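Local structure of fructose 1-phosphate kinase (Staphylococcus aureus, 2JG5) at residues A[40-43]-A[44-48]; A[65-68]-A[69-73]; A[114-117]-A[118-122]. The protein probably catalyses the ATP-dependent phosphorylation of fructose 1-phosphate to fructose 1,6-bisphosphate. One frame throughout, in Å; residues are numbered along the deposited sequence.

Contact 1: residues A[40-43]-A[44-48]; sequences INVS and RVLKT
Val42 O takes the N-H of Leu46 at 2.8 Å from Leu46 N. The N-H points almost straight at the oxygen, with an angle of 171° at the hydrogen. The side chain of Leu46 passes close to the same oxygen, with CG 3.4 Å from Val42 O. CG is anti to the carbonyl carbon of Leu46 (chi1 -74°), which swings it back toward the preceding turn. Its CD1 then comes 4.2 Å from Val42 CG1. The two side chains run side by side and point the same way. Val42 packs on Ala253 and Leu46 on Ala257, both of helix 247-260.

This is one turn-to-turn step of helix 38-48. Asn41 closes the Gly-Gly-x-Gly-x-Asn sequence characteristic of pfkB kinases. Its ND2 bonds to Asp249 OD2, in the Gly-x-Gly-Asp sequence of the same family. That bond ties two signature sequences of the family together. On the buried side, Ser43 OG bonds to Thr4 OG1 and to Ser53 OG, while its carbonyl oxygen accepts Lys47 N.

Arg44 covers another part of the step. Its N donates to Ile40 O at 2.9 Å, and its CG lies 3.4 Å from Ile40 O. The bend at chi2 (-148°) turns the rest of the chain, which packs against Phe34 and Ala35 of strand 25-36. Arg44 O accepts both Thr48 N and Thr48 OG1, each at 3.1 Å, from opposite faces of its carbonyl plane.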
loop_
_atom_site.group_PDB
_atom_site.type_symbol
_atom_site.label_atom_id
_atom_site.label_comp_id
_atom_site.label_asym_id
_atom_site.label_seq_id
_atom_site.Cartn_x
_atom_site.Cartn_y
_atom_site.Cartn_z
ATOM N N ILE A 40 -10.648 15.051 -4.855
ATOM C CA ILE A 40 -11.238 13.759 -5.220
ATOM C C ILE A 40 -12.583 13.546 -4.516
ATOM O O ILE A 40 -13.567 13.131 -5.145
ATOM C CB ILE A 40 -10.265 12.599 -4.957
ATOM C CG1 ILE A 40 -9.134 12.630 -5.985
ATOM C CG2 ILE A 40 -10.988 11.244 -4.995
ATOM C CD1 ILE A 40 -8.048 11.577 -5.718
ATOM N N ASN A 41 -12.622 13.854 -3.221
ATOM C CA ASN A 41 -13.845 13.744 -2.442
ATOM C C ASN A 41 -14.927 14.686 -2.990
ATOM O O ASN A 41 -16.094 14.305 -3.100
ATOM C CB ASN A 41 -13.566 14.009 -0.957
ATOM C CG ASN A 41 -13.009 12.777 -0.218
ATOM O OD1 ASN A 41 -12.764 11.712 -0.809
ATOM N ND2 ASN A 41 -12.825 12.921 1.091
ATOM N N VAL A 42 -14.532 15.907 -3.350
ATOM C CA VAL A 42 -15.466 16.836 -3.975
ATOM C C VAL A 42 -16.056 16.188 -5.243
ATOM O O VAL A 42 -17.273 16.173 -5.427
ATOM C CB VAL A 42 -14.825 18.241 -4.295
ATOM C CG1 VAL A 42 -15.878 19.205 -4.806
ATOM C CG2 VAL A 42 -14.173 18.839 -3.077
ATOM N N SER A 43 -15.195 15.631 -6.096
ATOM C CA SER A 43 -15.667 14.942 -7.305
ATOM C C SER A 43 -16.632 13.803 -6.951
ATOM O O SER A 43 -17.631 13.591 -7.652
ATOM C CB SER A 43 -14.505 14.417 -8.150
ATOM O OG SER A 43 -13.852 15.482 -8.811
ATOM N N ARG A 44 -16.329 13.096 -5.859
ATOM C CA ARG A 44 -17.153 11.975 -5.404
ATOM C C ARG A 44 -18.547 12.446 -4.981
ATOM O O ARG A 44 -19.554 11.820 -5.338
ATOM C CB ARG A 44 -16.490 11.214 -4.258
ATOM C CG ARG A 44 -15.354 10.272 -4.645
ATOM C CD ARG A 44 -15.349 9.104 -3.679
ATOM N NE ARG A 44 -14.181 8.227 -3.773
ATOM C CZ ARG A 44 -14.217 6.956 -4.190
ATOM N NH1 ARG A 44 -15.372 6.407 -4.566
ATOM N NH2 ARG A 44 -13.102 6.225 -4.229
ATOM N N VAL A 45 -18.610 13.549 -4.240
ATOM C CA VAL A 45 -19.904 14.091 -3.819
ATOM C C VAL A 45 -20.652 14.739 -4.991
ATOM O O VAL A 45 -21.861 14.553 -5.130
ATOM C CB VAL A 45 -19.797 15.057 -2.611
ATOM C CG1 VAL A 45 -21.188 15.482 -2.139
ATOM C CG2 VAL A 45 -19.049 14.394 -1.466
ATOM N N LEU A 46 -19.936 15.469 -5.844
ATOM C CA LEU A 46 -20.571 16.040 -7.031
ATOM C C LEU A 46 -21.220 14.906 -7.810
ATOM O O LEU A 46 -22.357 15.040 -8.255
ATOM C CB LEU A 46 -19.584 16.817 -7.913
ATOM C CG LEU A 46 -19.076 18.202 -7.483
ATOM C CD1 LEU A 46 -17.939 18.665 -8.391
ATOM C CD2 LEU A 46 -20.192 19.269 -7.431
ATOM N N LYS A 47 -20.508 13.778 -7.928
ATOM C CA LYS A 47 -21.025 12.594 -8.635
ATOM C C LYS A 47 -22.304 12.015 -8.036
ATOM O O LYS A 47 -23.262 11.741 -8.768
ATOM C CB LYS A 47 -19.959 11.498 -8.736
ATOM C CG LYS A 47 -20.348 10.354 -9.663
ATOM C CD LYS A 47 -20.547 10.858 -11.091
ATOM C CE LYS A 47 -21.378 9.890 -11.927
ATOM N NZ LYS A 47 -21.355 10.321 -13.352
ATOM N N THR A 48 -22.294 11.814 -6.715
ATOM C CA THR A 48 -23.475 11.438 -5.922
ATOM C C THR A 48 -24.666 12.382 -6.206
ATOM O O THR A 48 -25.821 11.979 -6.113
ATOM C CB THR A 48 -23.122 11.455 -4.398
ATOM O OG1 THR A 48 -22.053 10.535 -4.129
ATOM C CG2 THR A 48 -24.295 11.084 -3.542
#

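Contact 2: residues A[65-68]-A[69-73]; sequences KFII and DTLNN
Phe66 places its ring with CG anti to the backbone N (chi1 173°), and Thr70 turns OG1 beside its own backbone N (chi1 -70°). Together these torsions bring the Thr70 hydroxyl back over one face of the Phe66 ring. OG1 sits 3.3 Å above the ring plane, shifted toward the rim. The nearest ring atoms are Phe66 CZ and CE2, each 3.4 Å from Thr70 OG1.

The hydroxyl proton goes elsewhere. Thr70 OG1 donates to Phe66 O at 2.8 Å, from 37° out of the carbonyl plane. Thr70 N donates to the same Phe66 O, also at 2.8 Å, from the opposite face. Two bonds thus grip one carbonyl oxygen, and the first of them fixes the rotation of the Thr70 side chain. The ring contact is accordingly not an O-H to pi bond. A threonine that returns its hydroxyl to the carbonyl four residues back is a familiar feature of alpha helices.

On another side of the helix, Asn72 lies alongside Ile68, and the two side chains point the same way. Asn72 ND2 comes 3.5 Å from Ile68 CG2. Only the backbone N of Asn72 bonds Ile68 O, at 2.8 Å. The buried pair meets through methyl groups, Ile67 CG2 lying 4.4 Å from Leu71 CD1.

Helix 61-73 is the crossover of a beta-alpha-beta unit between strands 58-59 and 77-82. Ile67, Ile68 and Leu71 pack on Phe80 of strand 77-82. Ile67 and Leu71 also touch Ile40 of helix 38-48. Phe66 reaches Lys33 of strand 25-36, and its ring meets that of Phe62 of the second subunit, with the two rings steeply inclined.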
loop_
_atom_site.group_PDB
_atom_site.type_symbol
_atom_site.label_atom_id
_atom_site.label_comp_id
_atom_site.label_asym_id
_atom_site.label_seq_id
_atom_site.Cartn_x
_atom_site.Cartn_y
_atom_site.Cartn_z
ATOM N N LYS A 65 -2.391 4.686 -10.962
ATOM C CA LYS A 65 -3.337 3.920 -11.753
ATOM C C LYS A 65 -4.577 3.534 -10.946
ATOM O O LYS A 65 -5.702 3.659 -11.432
ATOM C CB LYS A 65 -2.661 2.658 -12.314
ATOM C CG LYS A 65 -1.381 2.903 -13.128
ATOM C CD LYS A 65 -1.670 3.563 -14.479
ATOM C CE LYS A 65 -0.479 3.449 -15.440
ATOM N NZ LYS A 65 -0.925 3.422 -16.882
ATOM N N PHE A 66 -4.373 3.070 -9.715
ATOM C CA PHE A 66 -5.488 2.688 -8.845
ATOM C C PHE A 66 -6.527 3.802 -8.704
ATOM O O PHE A 66 -7.739 3.552 -8.756
ATOM C CB PHE A 66 -4.984 2.285 -7.456
ATOM C CG PHE A 66 -6.090 2.049 -6.453
ATOM C CD1 PHE A 66 -6.670 0.794 -6.322
ATOM C CD2 PHE A 66 -6.553 3.089 -5.647
ATOM C CE1 PHE A 66 -7.696 0.573 -5.401
ATOM C CE2 PHE A 66 -7.579 2.876 -4.720
ATOM C CZ PHE A 66 -8.145 1.614 -4.596
ATOM N N ILE A 67 -6.035 5.022 -8.501
ATOM C CA ILE A 67 -6.891 6.190 -8.371
ATOM C C ILE A 67 -7.667 6.474 -9.664
ATOM O O ILE A 67 -8.872 6.785 -9.624
ATOM C CB ILE A 67 -6.079 7.415 -7.923
ATOM C CG1 ILE A 67 -5.599 7.202 -6.481
ATOM C CG2 ILE A 67 -6.905 8.694 -8.056
ATOM C CD1 ILE A 67 -4.943 8.417 -5.859
ATOM N N ILE A 68 -6.986 6.352 -10.801
ATOM C CA ILE A 68 -7.647 6.544 -12.084
ATOM C C ILE A 68 -8.719 5.466 -12.318
ATOM O O ILE A 68 -9.868 5.793 -12.659
ATOM C CB ILE A 68 -6.647 6.621 -13.250
ATOM C CG1 ILE A 68 -5.524 7.624 -12.930
ATOM C CG2 ILE A 68 -7.362 7.016 -14.534
ATOM C CD1 ILE A 68 -4.322 7.571 -13.876
ATOM N N ASP A 69 -8.368 4.199 -12.098
ATOM C CA ASP A 69 -9.327 3.101 -12.282
ATOM C C ASP A 69 -10.507 3.184 -11.310
ATOM O O ASP A 69 -11.649 2.927 -11.695
ATOM C CB ASP A 69 -8.635 1.731 -12.187
ATOM C CG ASP A 69 -7.648 1.490 -13.320
ATOM O OD1 ASP A 69 -7.331 2.442 -14.068
ATOM O OD2 ASP A 69 -7.181 0.345 -13.474
ATOM N N THR A 70 -10.221 3.553 -10.063
ATOM C CA THR A 70 -11.251 3.757 -9.043
ATOM C C THR A 70 -12.221 4.856 -9.458
ATOM O O THR A 70 -13.440 4.662 -9.409
ATOM C CB THR A 70 -10.625 4.057 -7.653
ATOM O OG1 THR A 70 -9.994 2.869 -7.159
ATOM C CG2 THR A 70 -11.673 4.500 -6.642
ATOM N N LEU A 71 -11.680 5.999 -9.882
ATOM C CA LEU A 71 -12.520 7.075 -10.405
ATOM C C LEU A 71 -13.307 6.635 -11.639
ATOM O O LEU A 71 -14.504 6.895 -11.736
ATOM C CB LEU A 71 -11.710 8.350 -10.688
ATOM C CG LEU A 71 -11.184 9.112 -9.461
ATOM C CD1 LEU A 71 -10.463 10.385 -9.901
ATOM C CD2 LEU A 71 -12.309 9.438 -8.459
ATOM N N ASN A 72 -12.635 5.961 -12.570
ATOM C CA ASN A 72 -13.290 5.478 -13.788
ATOM C C ASN A 72 -14.458 4.539 -13.494
ATOM O O ASN A 72 -15.525 4.669 -14.090
ATOM C CB ASN A 72 -12.286 4.797 -14.722
ATOM C CG ASN A 72 -11.314 5.782 -15.375
ATOM O OD1 ASN A 72 -11.612 6.976 -15.538
ATOM N ND2 ASN A 72 -10.143 5.276 -15.767
ATOM N N ASN A 73 -14.256 3.607 -12.566
ATOM C CA ASN A 73 -15.318 2.681 -12.167
ATOM C C ASN A 73 -16.504 3.417 -11.573
ATOM O O ASN A 73 -17.631 2.931 -11.625
ATOM C CB ASN A 73 -14.810 1.645 -11.162
ATOM C CG ASN A 73 -13.754 0.718 -11.747
ATOM O OD1 ASN A 73 -13.516 0.691 -12.960
ATOM N ND2 ASN A 73 -13.106 -0.043 -10.875
#

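Contact 3: residues A[114-117]-A[118-122]; sequences EQLL and QQIKN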
loop_
_atom_site.group_PDB
_atom_site.type_symbol
_atom_site.label_atom_id
_atom_site.label_comp_id
_atom_site.label_asym_id
_atom_site.label_seq_id
_atom_site.Cartn_x
_atom_site.Cartn_y
_atom_site.Cartn_z
ATOM N N GLU A 114 4.009 22.679 -14.034
ATOM C CA GLU A 114 3.771 23.496 -15.233
ATOM C C GLU A 114 2.711 22.877 -16.149
ATOM O O GLU A 114 1.845 23.593 -16.659
ATOM C CB GLU A 114 5.080 23.728 -15.994
ATOM C CG GLU A 114 5.975 24.766 -15.348
ATOM C CD GLU A 114 7.465 24.602 -15.655
ATOM O OE1 GLU A 114 7.820 24.022 -16.714
ATOM O OE2 GLU A 114 8.287 25.084 -14.829
ATOM N N GLN A 115 2.774 21.557 -16.330
ATOM C CA GLN A 115 1.734 20.799 -17.037
ATOM C C GLN A 115 0.325 21.003 -16.453
ATOM O O GLN A 115 -0.645 21.101 -17.202
ATOM C CB GLN A 115 2.044 19.302 -17.019
ATOM C CG GLN A 115 3.165 18.845 -17.915
ATOM C CD GLN A 115 3.397 17.346 -17.830
ATOM O OE1 GLN A 115 2.463 16.548 -17.990
ATOM N NE2 GLN A 115 4.639 16.951 -17.578
ATOM N N LEU A 116 0.226 21.044 -15.122
ATOM C CA LEU A 116 -1.047 21.287 -14.443
ATOM C C LEU A 116 -1.589 22.670 -14.758
ATOM O O LEU A 116 -2.764 22.811 -15.092
ATOM C CB LEU A 116 -0.916 21.117 -12.921
ATOM C CG LEU A 116 -2.108 21.582 -12.076
ATOM C CD1 LEU A 116 -3.375 20.826 -12.493
ATOM C CD2 LEU A 116 -1.846 21.408 -10.579
ATOM N N LEU A 117 -0.732 23.679 -14.635
ATOM C CA LEU A 117 -1.067 25.053 -15.001
ATOM C C LEU A 117 -1.504 25.188 -16.459
ATOM O O LEU A 117 -2.365 26.017 -16.774
ATOM C CB LEU A 117 0.127 25.976 -14.761
ATOM C CG LEU A 117 0.689 26.149 -13.353
ATOM C CD1 LEU A 117 1.806 27.196 -13.382
ATOM C CD2 LEU A 117 -0.418 26.521 -12.344
ATOM N N GLN A 118 -0.897 24.398 -17.344
ATOM C CA GLN A 118 -1.258 24.430 -18.761
ATOM C C GLN A 118 -2.699 23.968 -18.956
ATOM O O GLN A 118 -3.383 24.445 -19.862
ATOM C CB GLN A 118 -0.291 23.597 -19.621
ATOM C CG GLN A 118 -0.610 23.578 -21.138
ATOM C CD GLN A 118 -0.329 24.904 -21.837
ATOM O OE1 GLN A 118 0.488 25.701 -21.377
ATOM N NE2 GLN A 118 -1.000 25.137 -22.962
ATOM N N GLN A 119 -3.154 23.057 -18.096
ATOM C CA GLN A 119 -4.538 22.598 -18.116
ATOM C C GLN A 119 -5.490 23.678 -17.637
ATOM O O GLN A 119 -6.593 23.814 -18.166
ATOM C CB GLN A 119 -4.716 21.357 -17.252
ATOM C CG GLN A 119 -4.012 20.139 -17.782
ATOM C CD GLN A 119 -4.262 18.931 -16.925
ATOM O OE1 GLN A 119 -4.353 19.034 -15.699
ATOM N NE2 GLN A 119 -4.379 17.767 -17.564
ATOM N N ILE A 120 -5.074 24.432 -16.621
ATOM C CA ILE A 120 -5.898 25.517 -16.095
ATOM C C ILE A 120 -5.974 26.646 -17.120
ATOM O O ILE A 120 -6.987 27.341 -17.206
ATOM C CB ILE A 120 -5.371 26.052 -14.744
ATOM C CG1 ILE A 120 -5.048 24.898 -13.774
ATOM C CG2 ILE A 120 -6.348 27.084 -14.135
ATOM C CD1 ILE A 120 -6.224 23.989 -13.377
ATOM N N LYS A 121 -4.897 26.815 -17.892
ATOM C CA LYS A 121 -4.869 27.761 -19.006
ATOM C C LYS A 121 -5.913 27.482 -20.092
ATOM O O LYS A 121 -6.275 28.392 -20.850
ATOM C CB LYS A 121 -3.466 27.841 -19.624
ATOM C CG LYS A 121 -2.518 28.753 -18.849
ATOM C CD LYS A 121 -1.053 28.575 -19.242
ATOM C CE LYS A 121 -0.155 29.341 -18.263
ATOM N NZ LYS A 121 1.300 29.036 -18.433
ATOM N N ASN A 122 -6.398 26.244 -20.170
ATOM C CA ASN A 122 -7.353 25.874 -21.216
ATOM C C ASN A 122 -8.809 25.943 -20.787
ATOM O O ASN A 122 -9.697 25.532 -21.540
ATOM C CB ASN A 122 -7.016 24.504 -21.802
ATOM C CG ASN A 122 -5.716 24.516 -22.598
ATOM O OD1 ASN A 122 -5.520 25.358 -23.476
ATOM N ND2 ASN A 122 -4.824 23.577 -22.294
#
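Leu116 O receives two backbone N-H groups in the last turn or so of helix 110-120, an outer helix of the ribokinase fold. Ile120 N lies 3.2 Å from Leu116 O and in its carbonyl plane. Gln119 N makes a weak bond to the same Leu116 O at 3.0 Å, and another weak one to Gln115 O at 3.3 Å. Gln119 N is thus shared between the carbonyls three and four residues back. Lys121 N still bonds Leu117 O normally, at 2.9 Å.

Ile120 has CG1 anti to its carbonyl carbon (chi1 -47°), which lays CG1 3.4 Å from Leu116 O. Its CD1 meets Leu116 CD1 at 4.3 Å.

Further out, Ile120 packs on Ile150 and Thr151 of helix 143-154 and on Leu56 of strand 54-56. Leu117 rests on Gln146 and Ile150. Leu116 and Gln119 both touch Ile81 of strand 77-82, which seats the helix on the parallel sheet. The Gln119 chain is extended beyond CG and crosses Leu116 at about a right angle. Its NE2 bonds to Asn79 O, while Gln119 OE1 lies 3.8 Å from Leu116 CD1.

All three contacts are single steps along helices. Contact 1 is the buried one; its centre lies about 9 Å from the centre of the chain. Those of contacts 2 and 3 lie about 19 and 20 Å from it, and both are partly exposed. Contacts 1 and 2 touch directly: Ile40 CD1 meets Ile67 CG2 at 3.9 Å, and Arg44 packs against Thr70. Contact 3 touches neither, yet its helix shares strand 77-82 with that of contact 2. In contact 1 the buried Ser43 hydroxyl and the Asn41 amide bond to other parts of the chain. Contact 2 adds a ring that faces the second subunit. Contact 3 has weaker backbone bonds near its helix end.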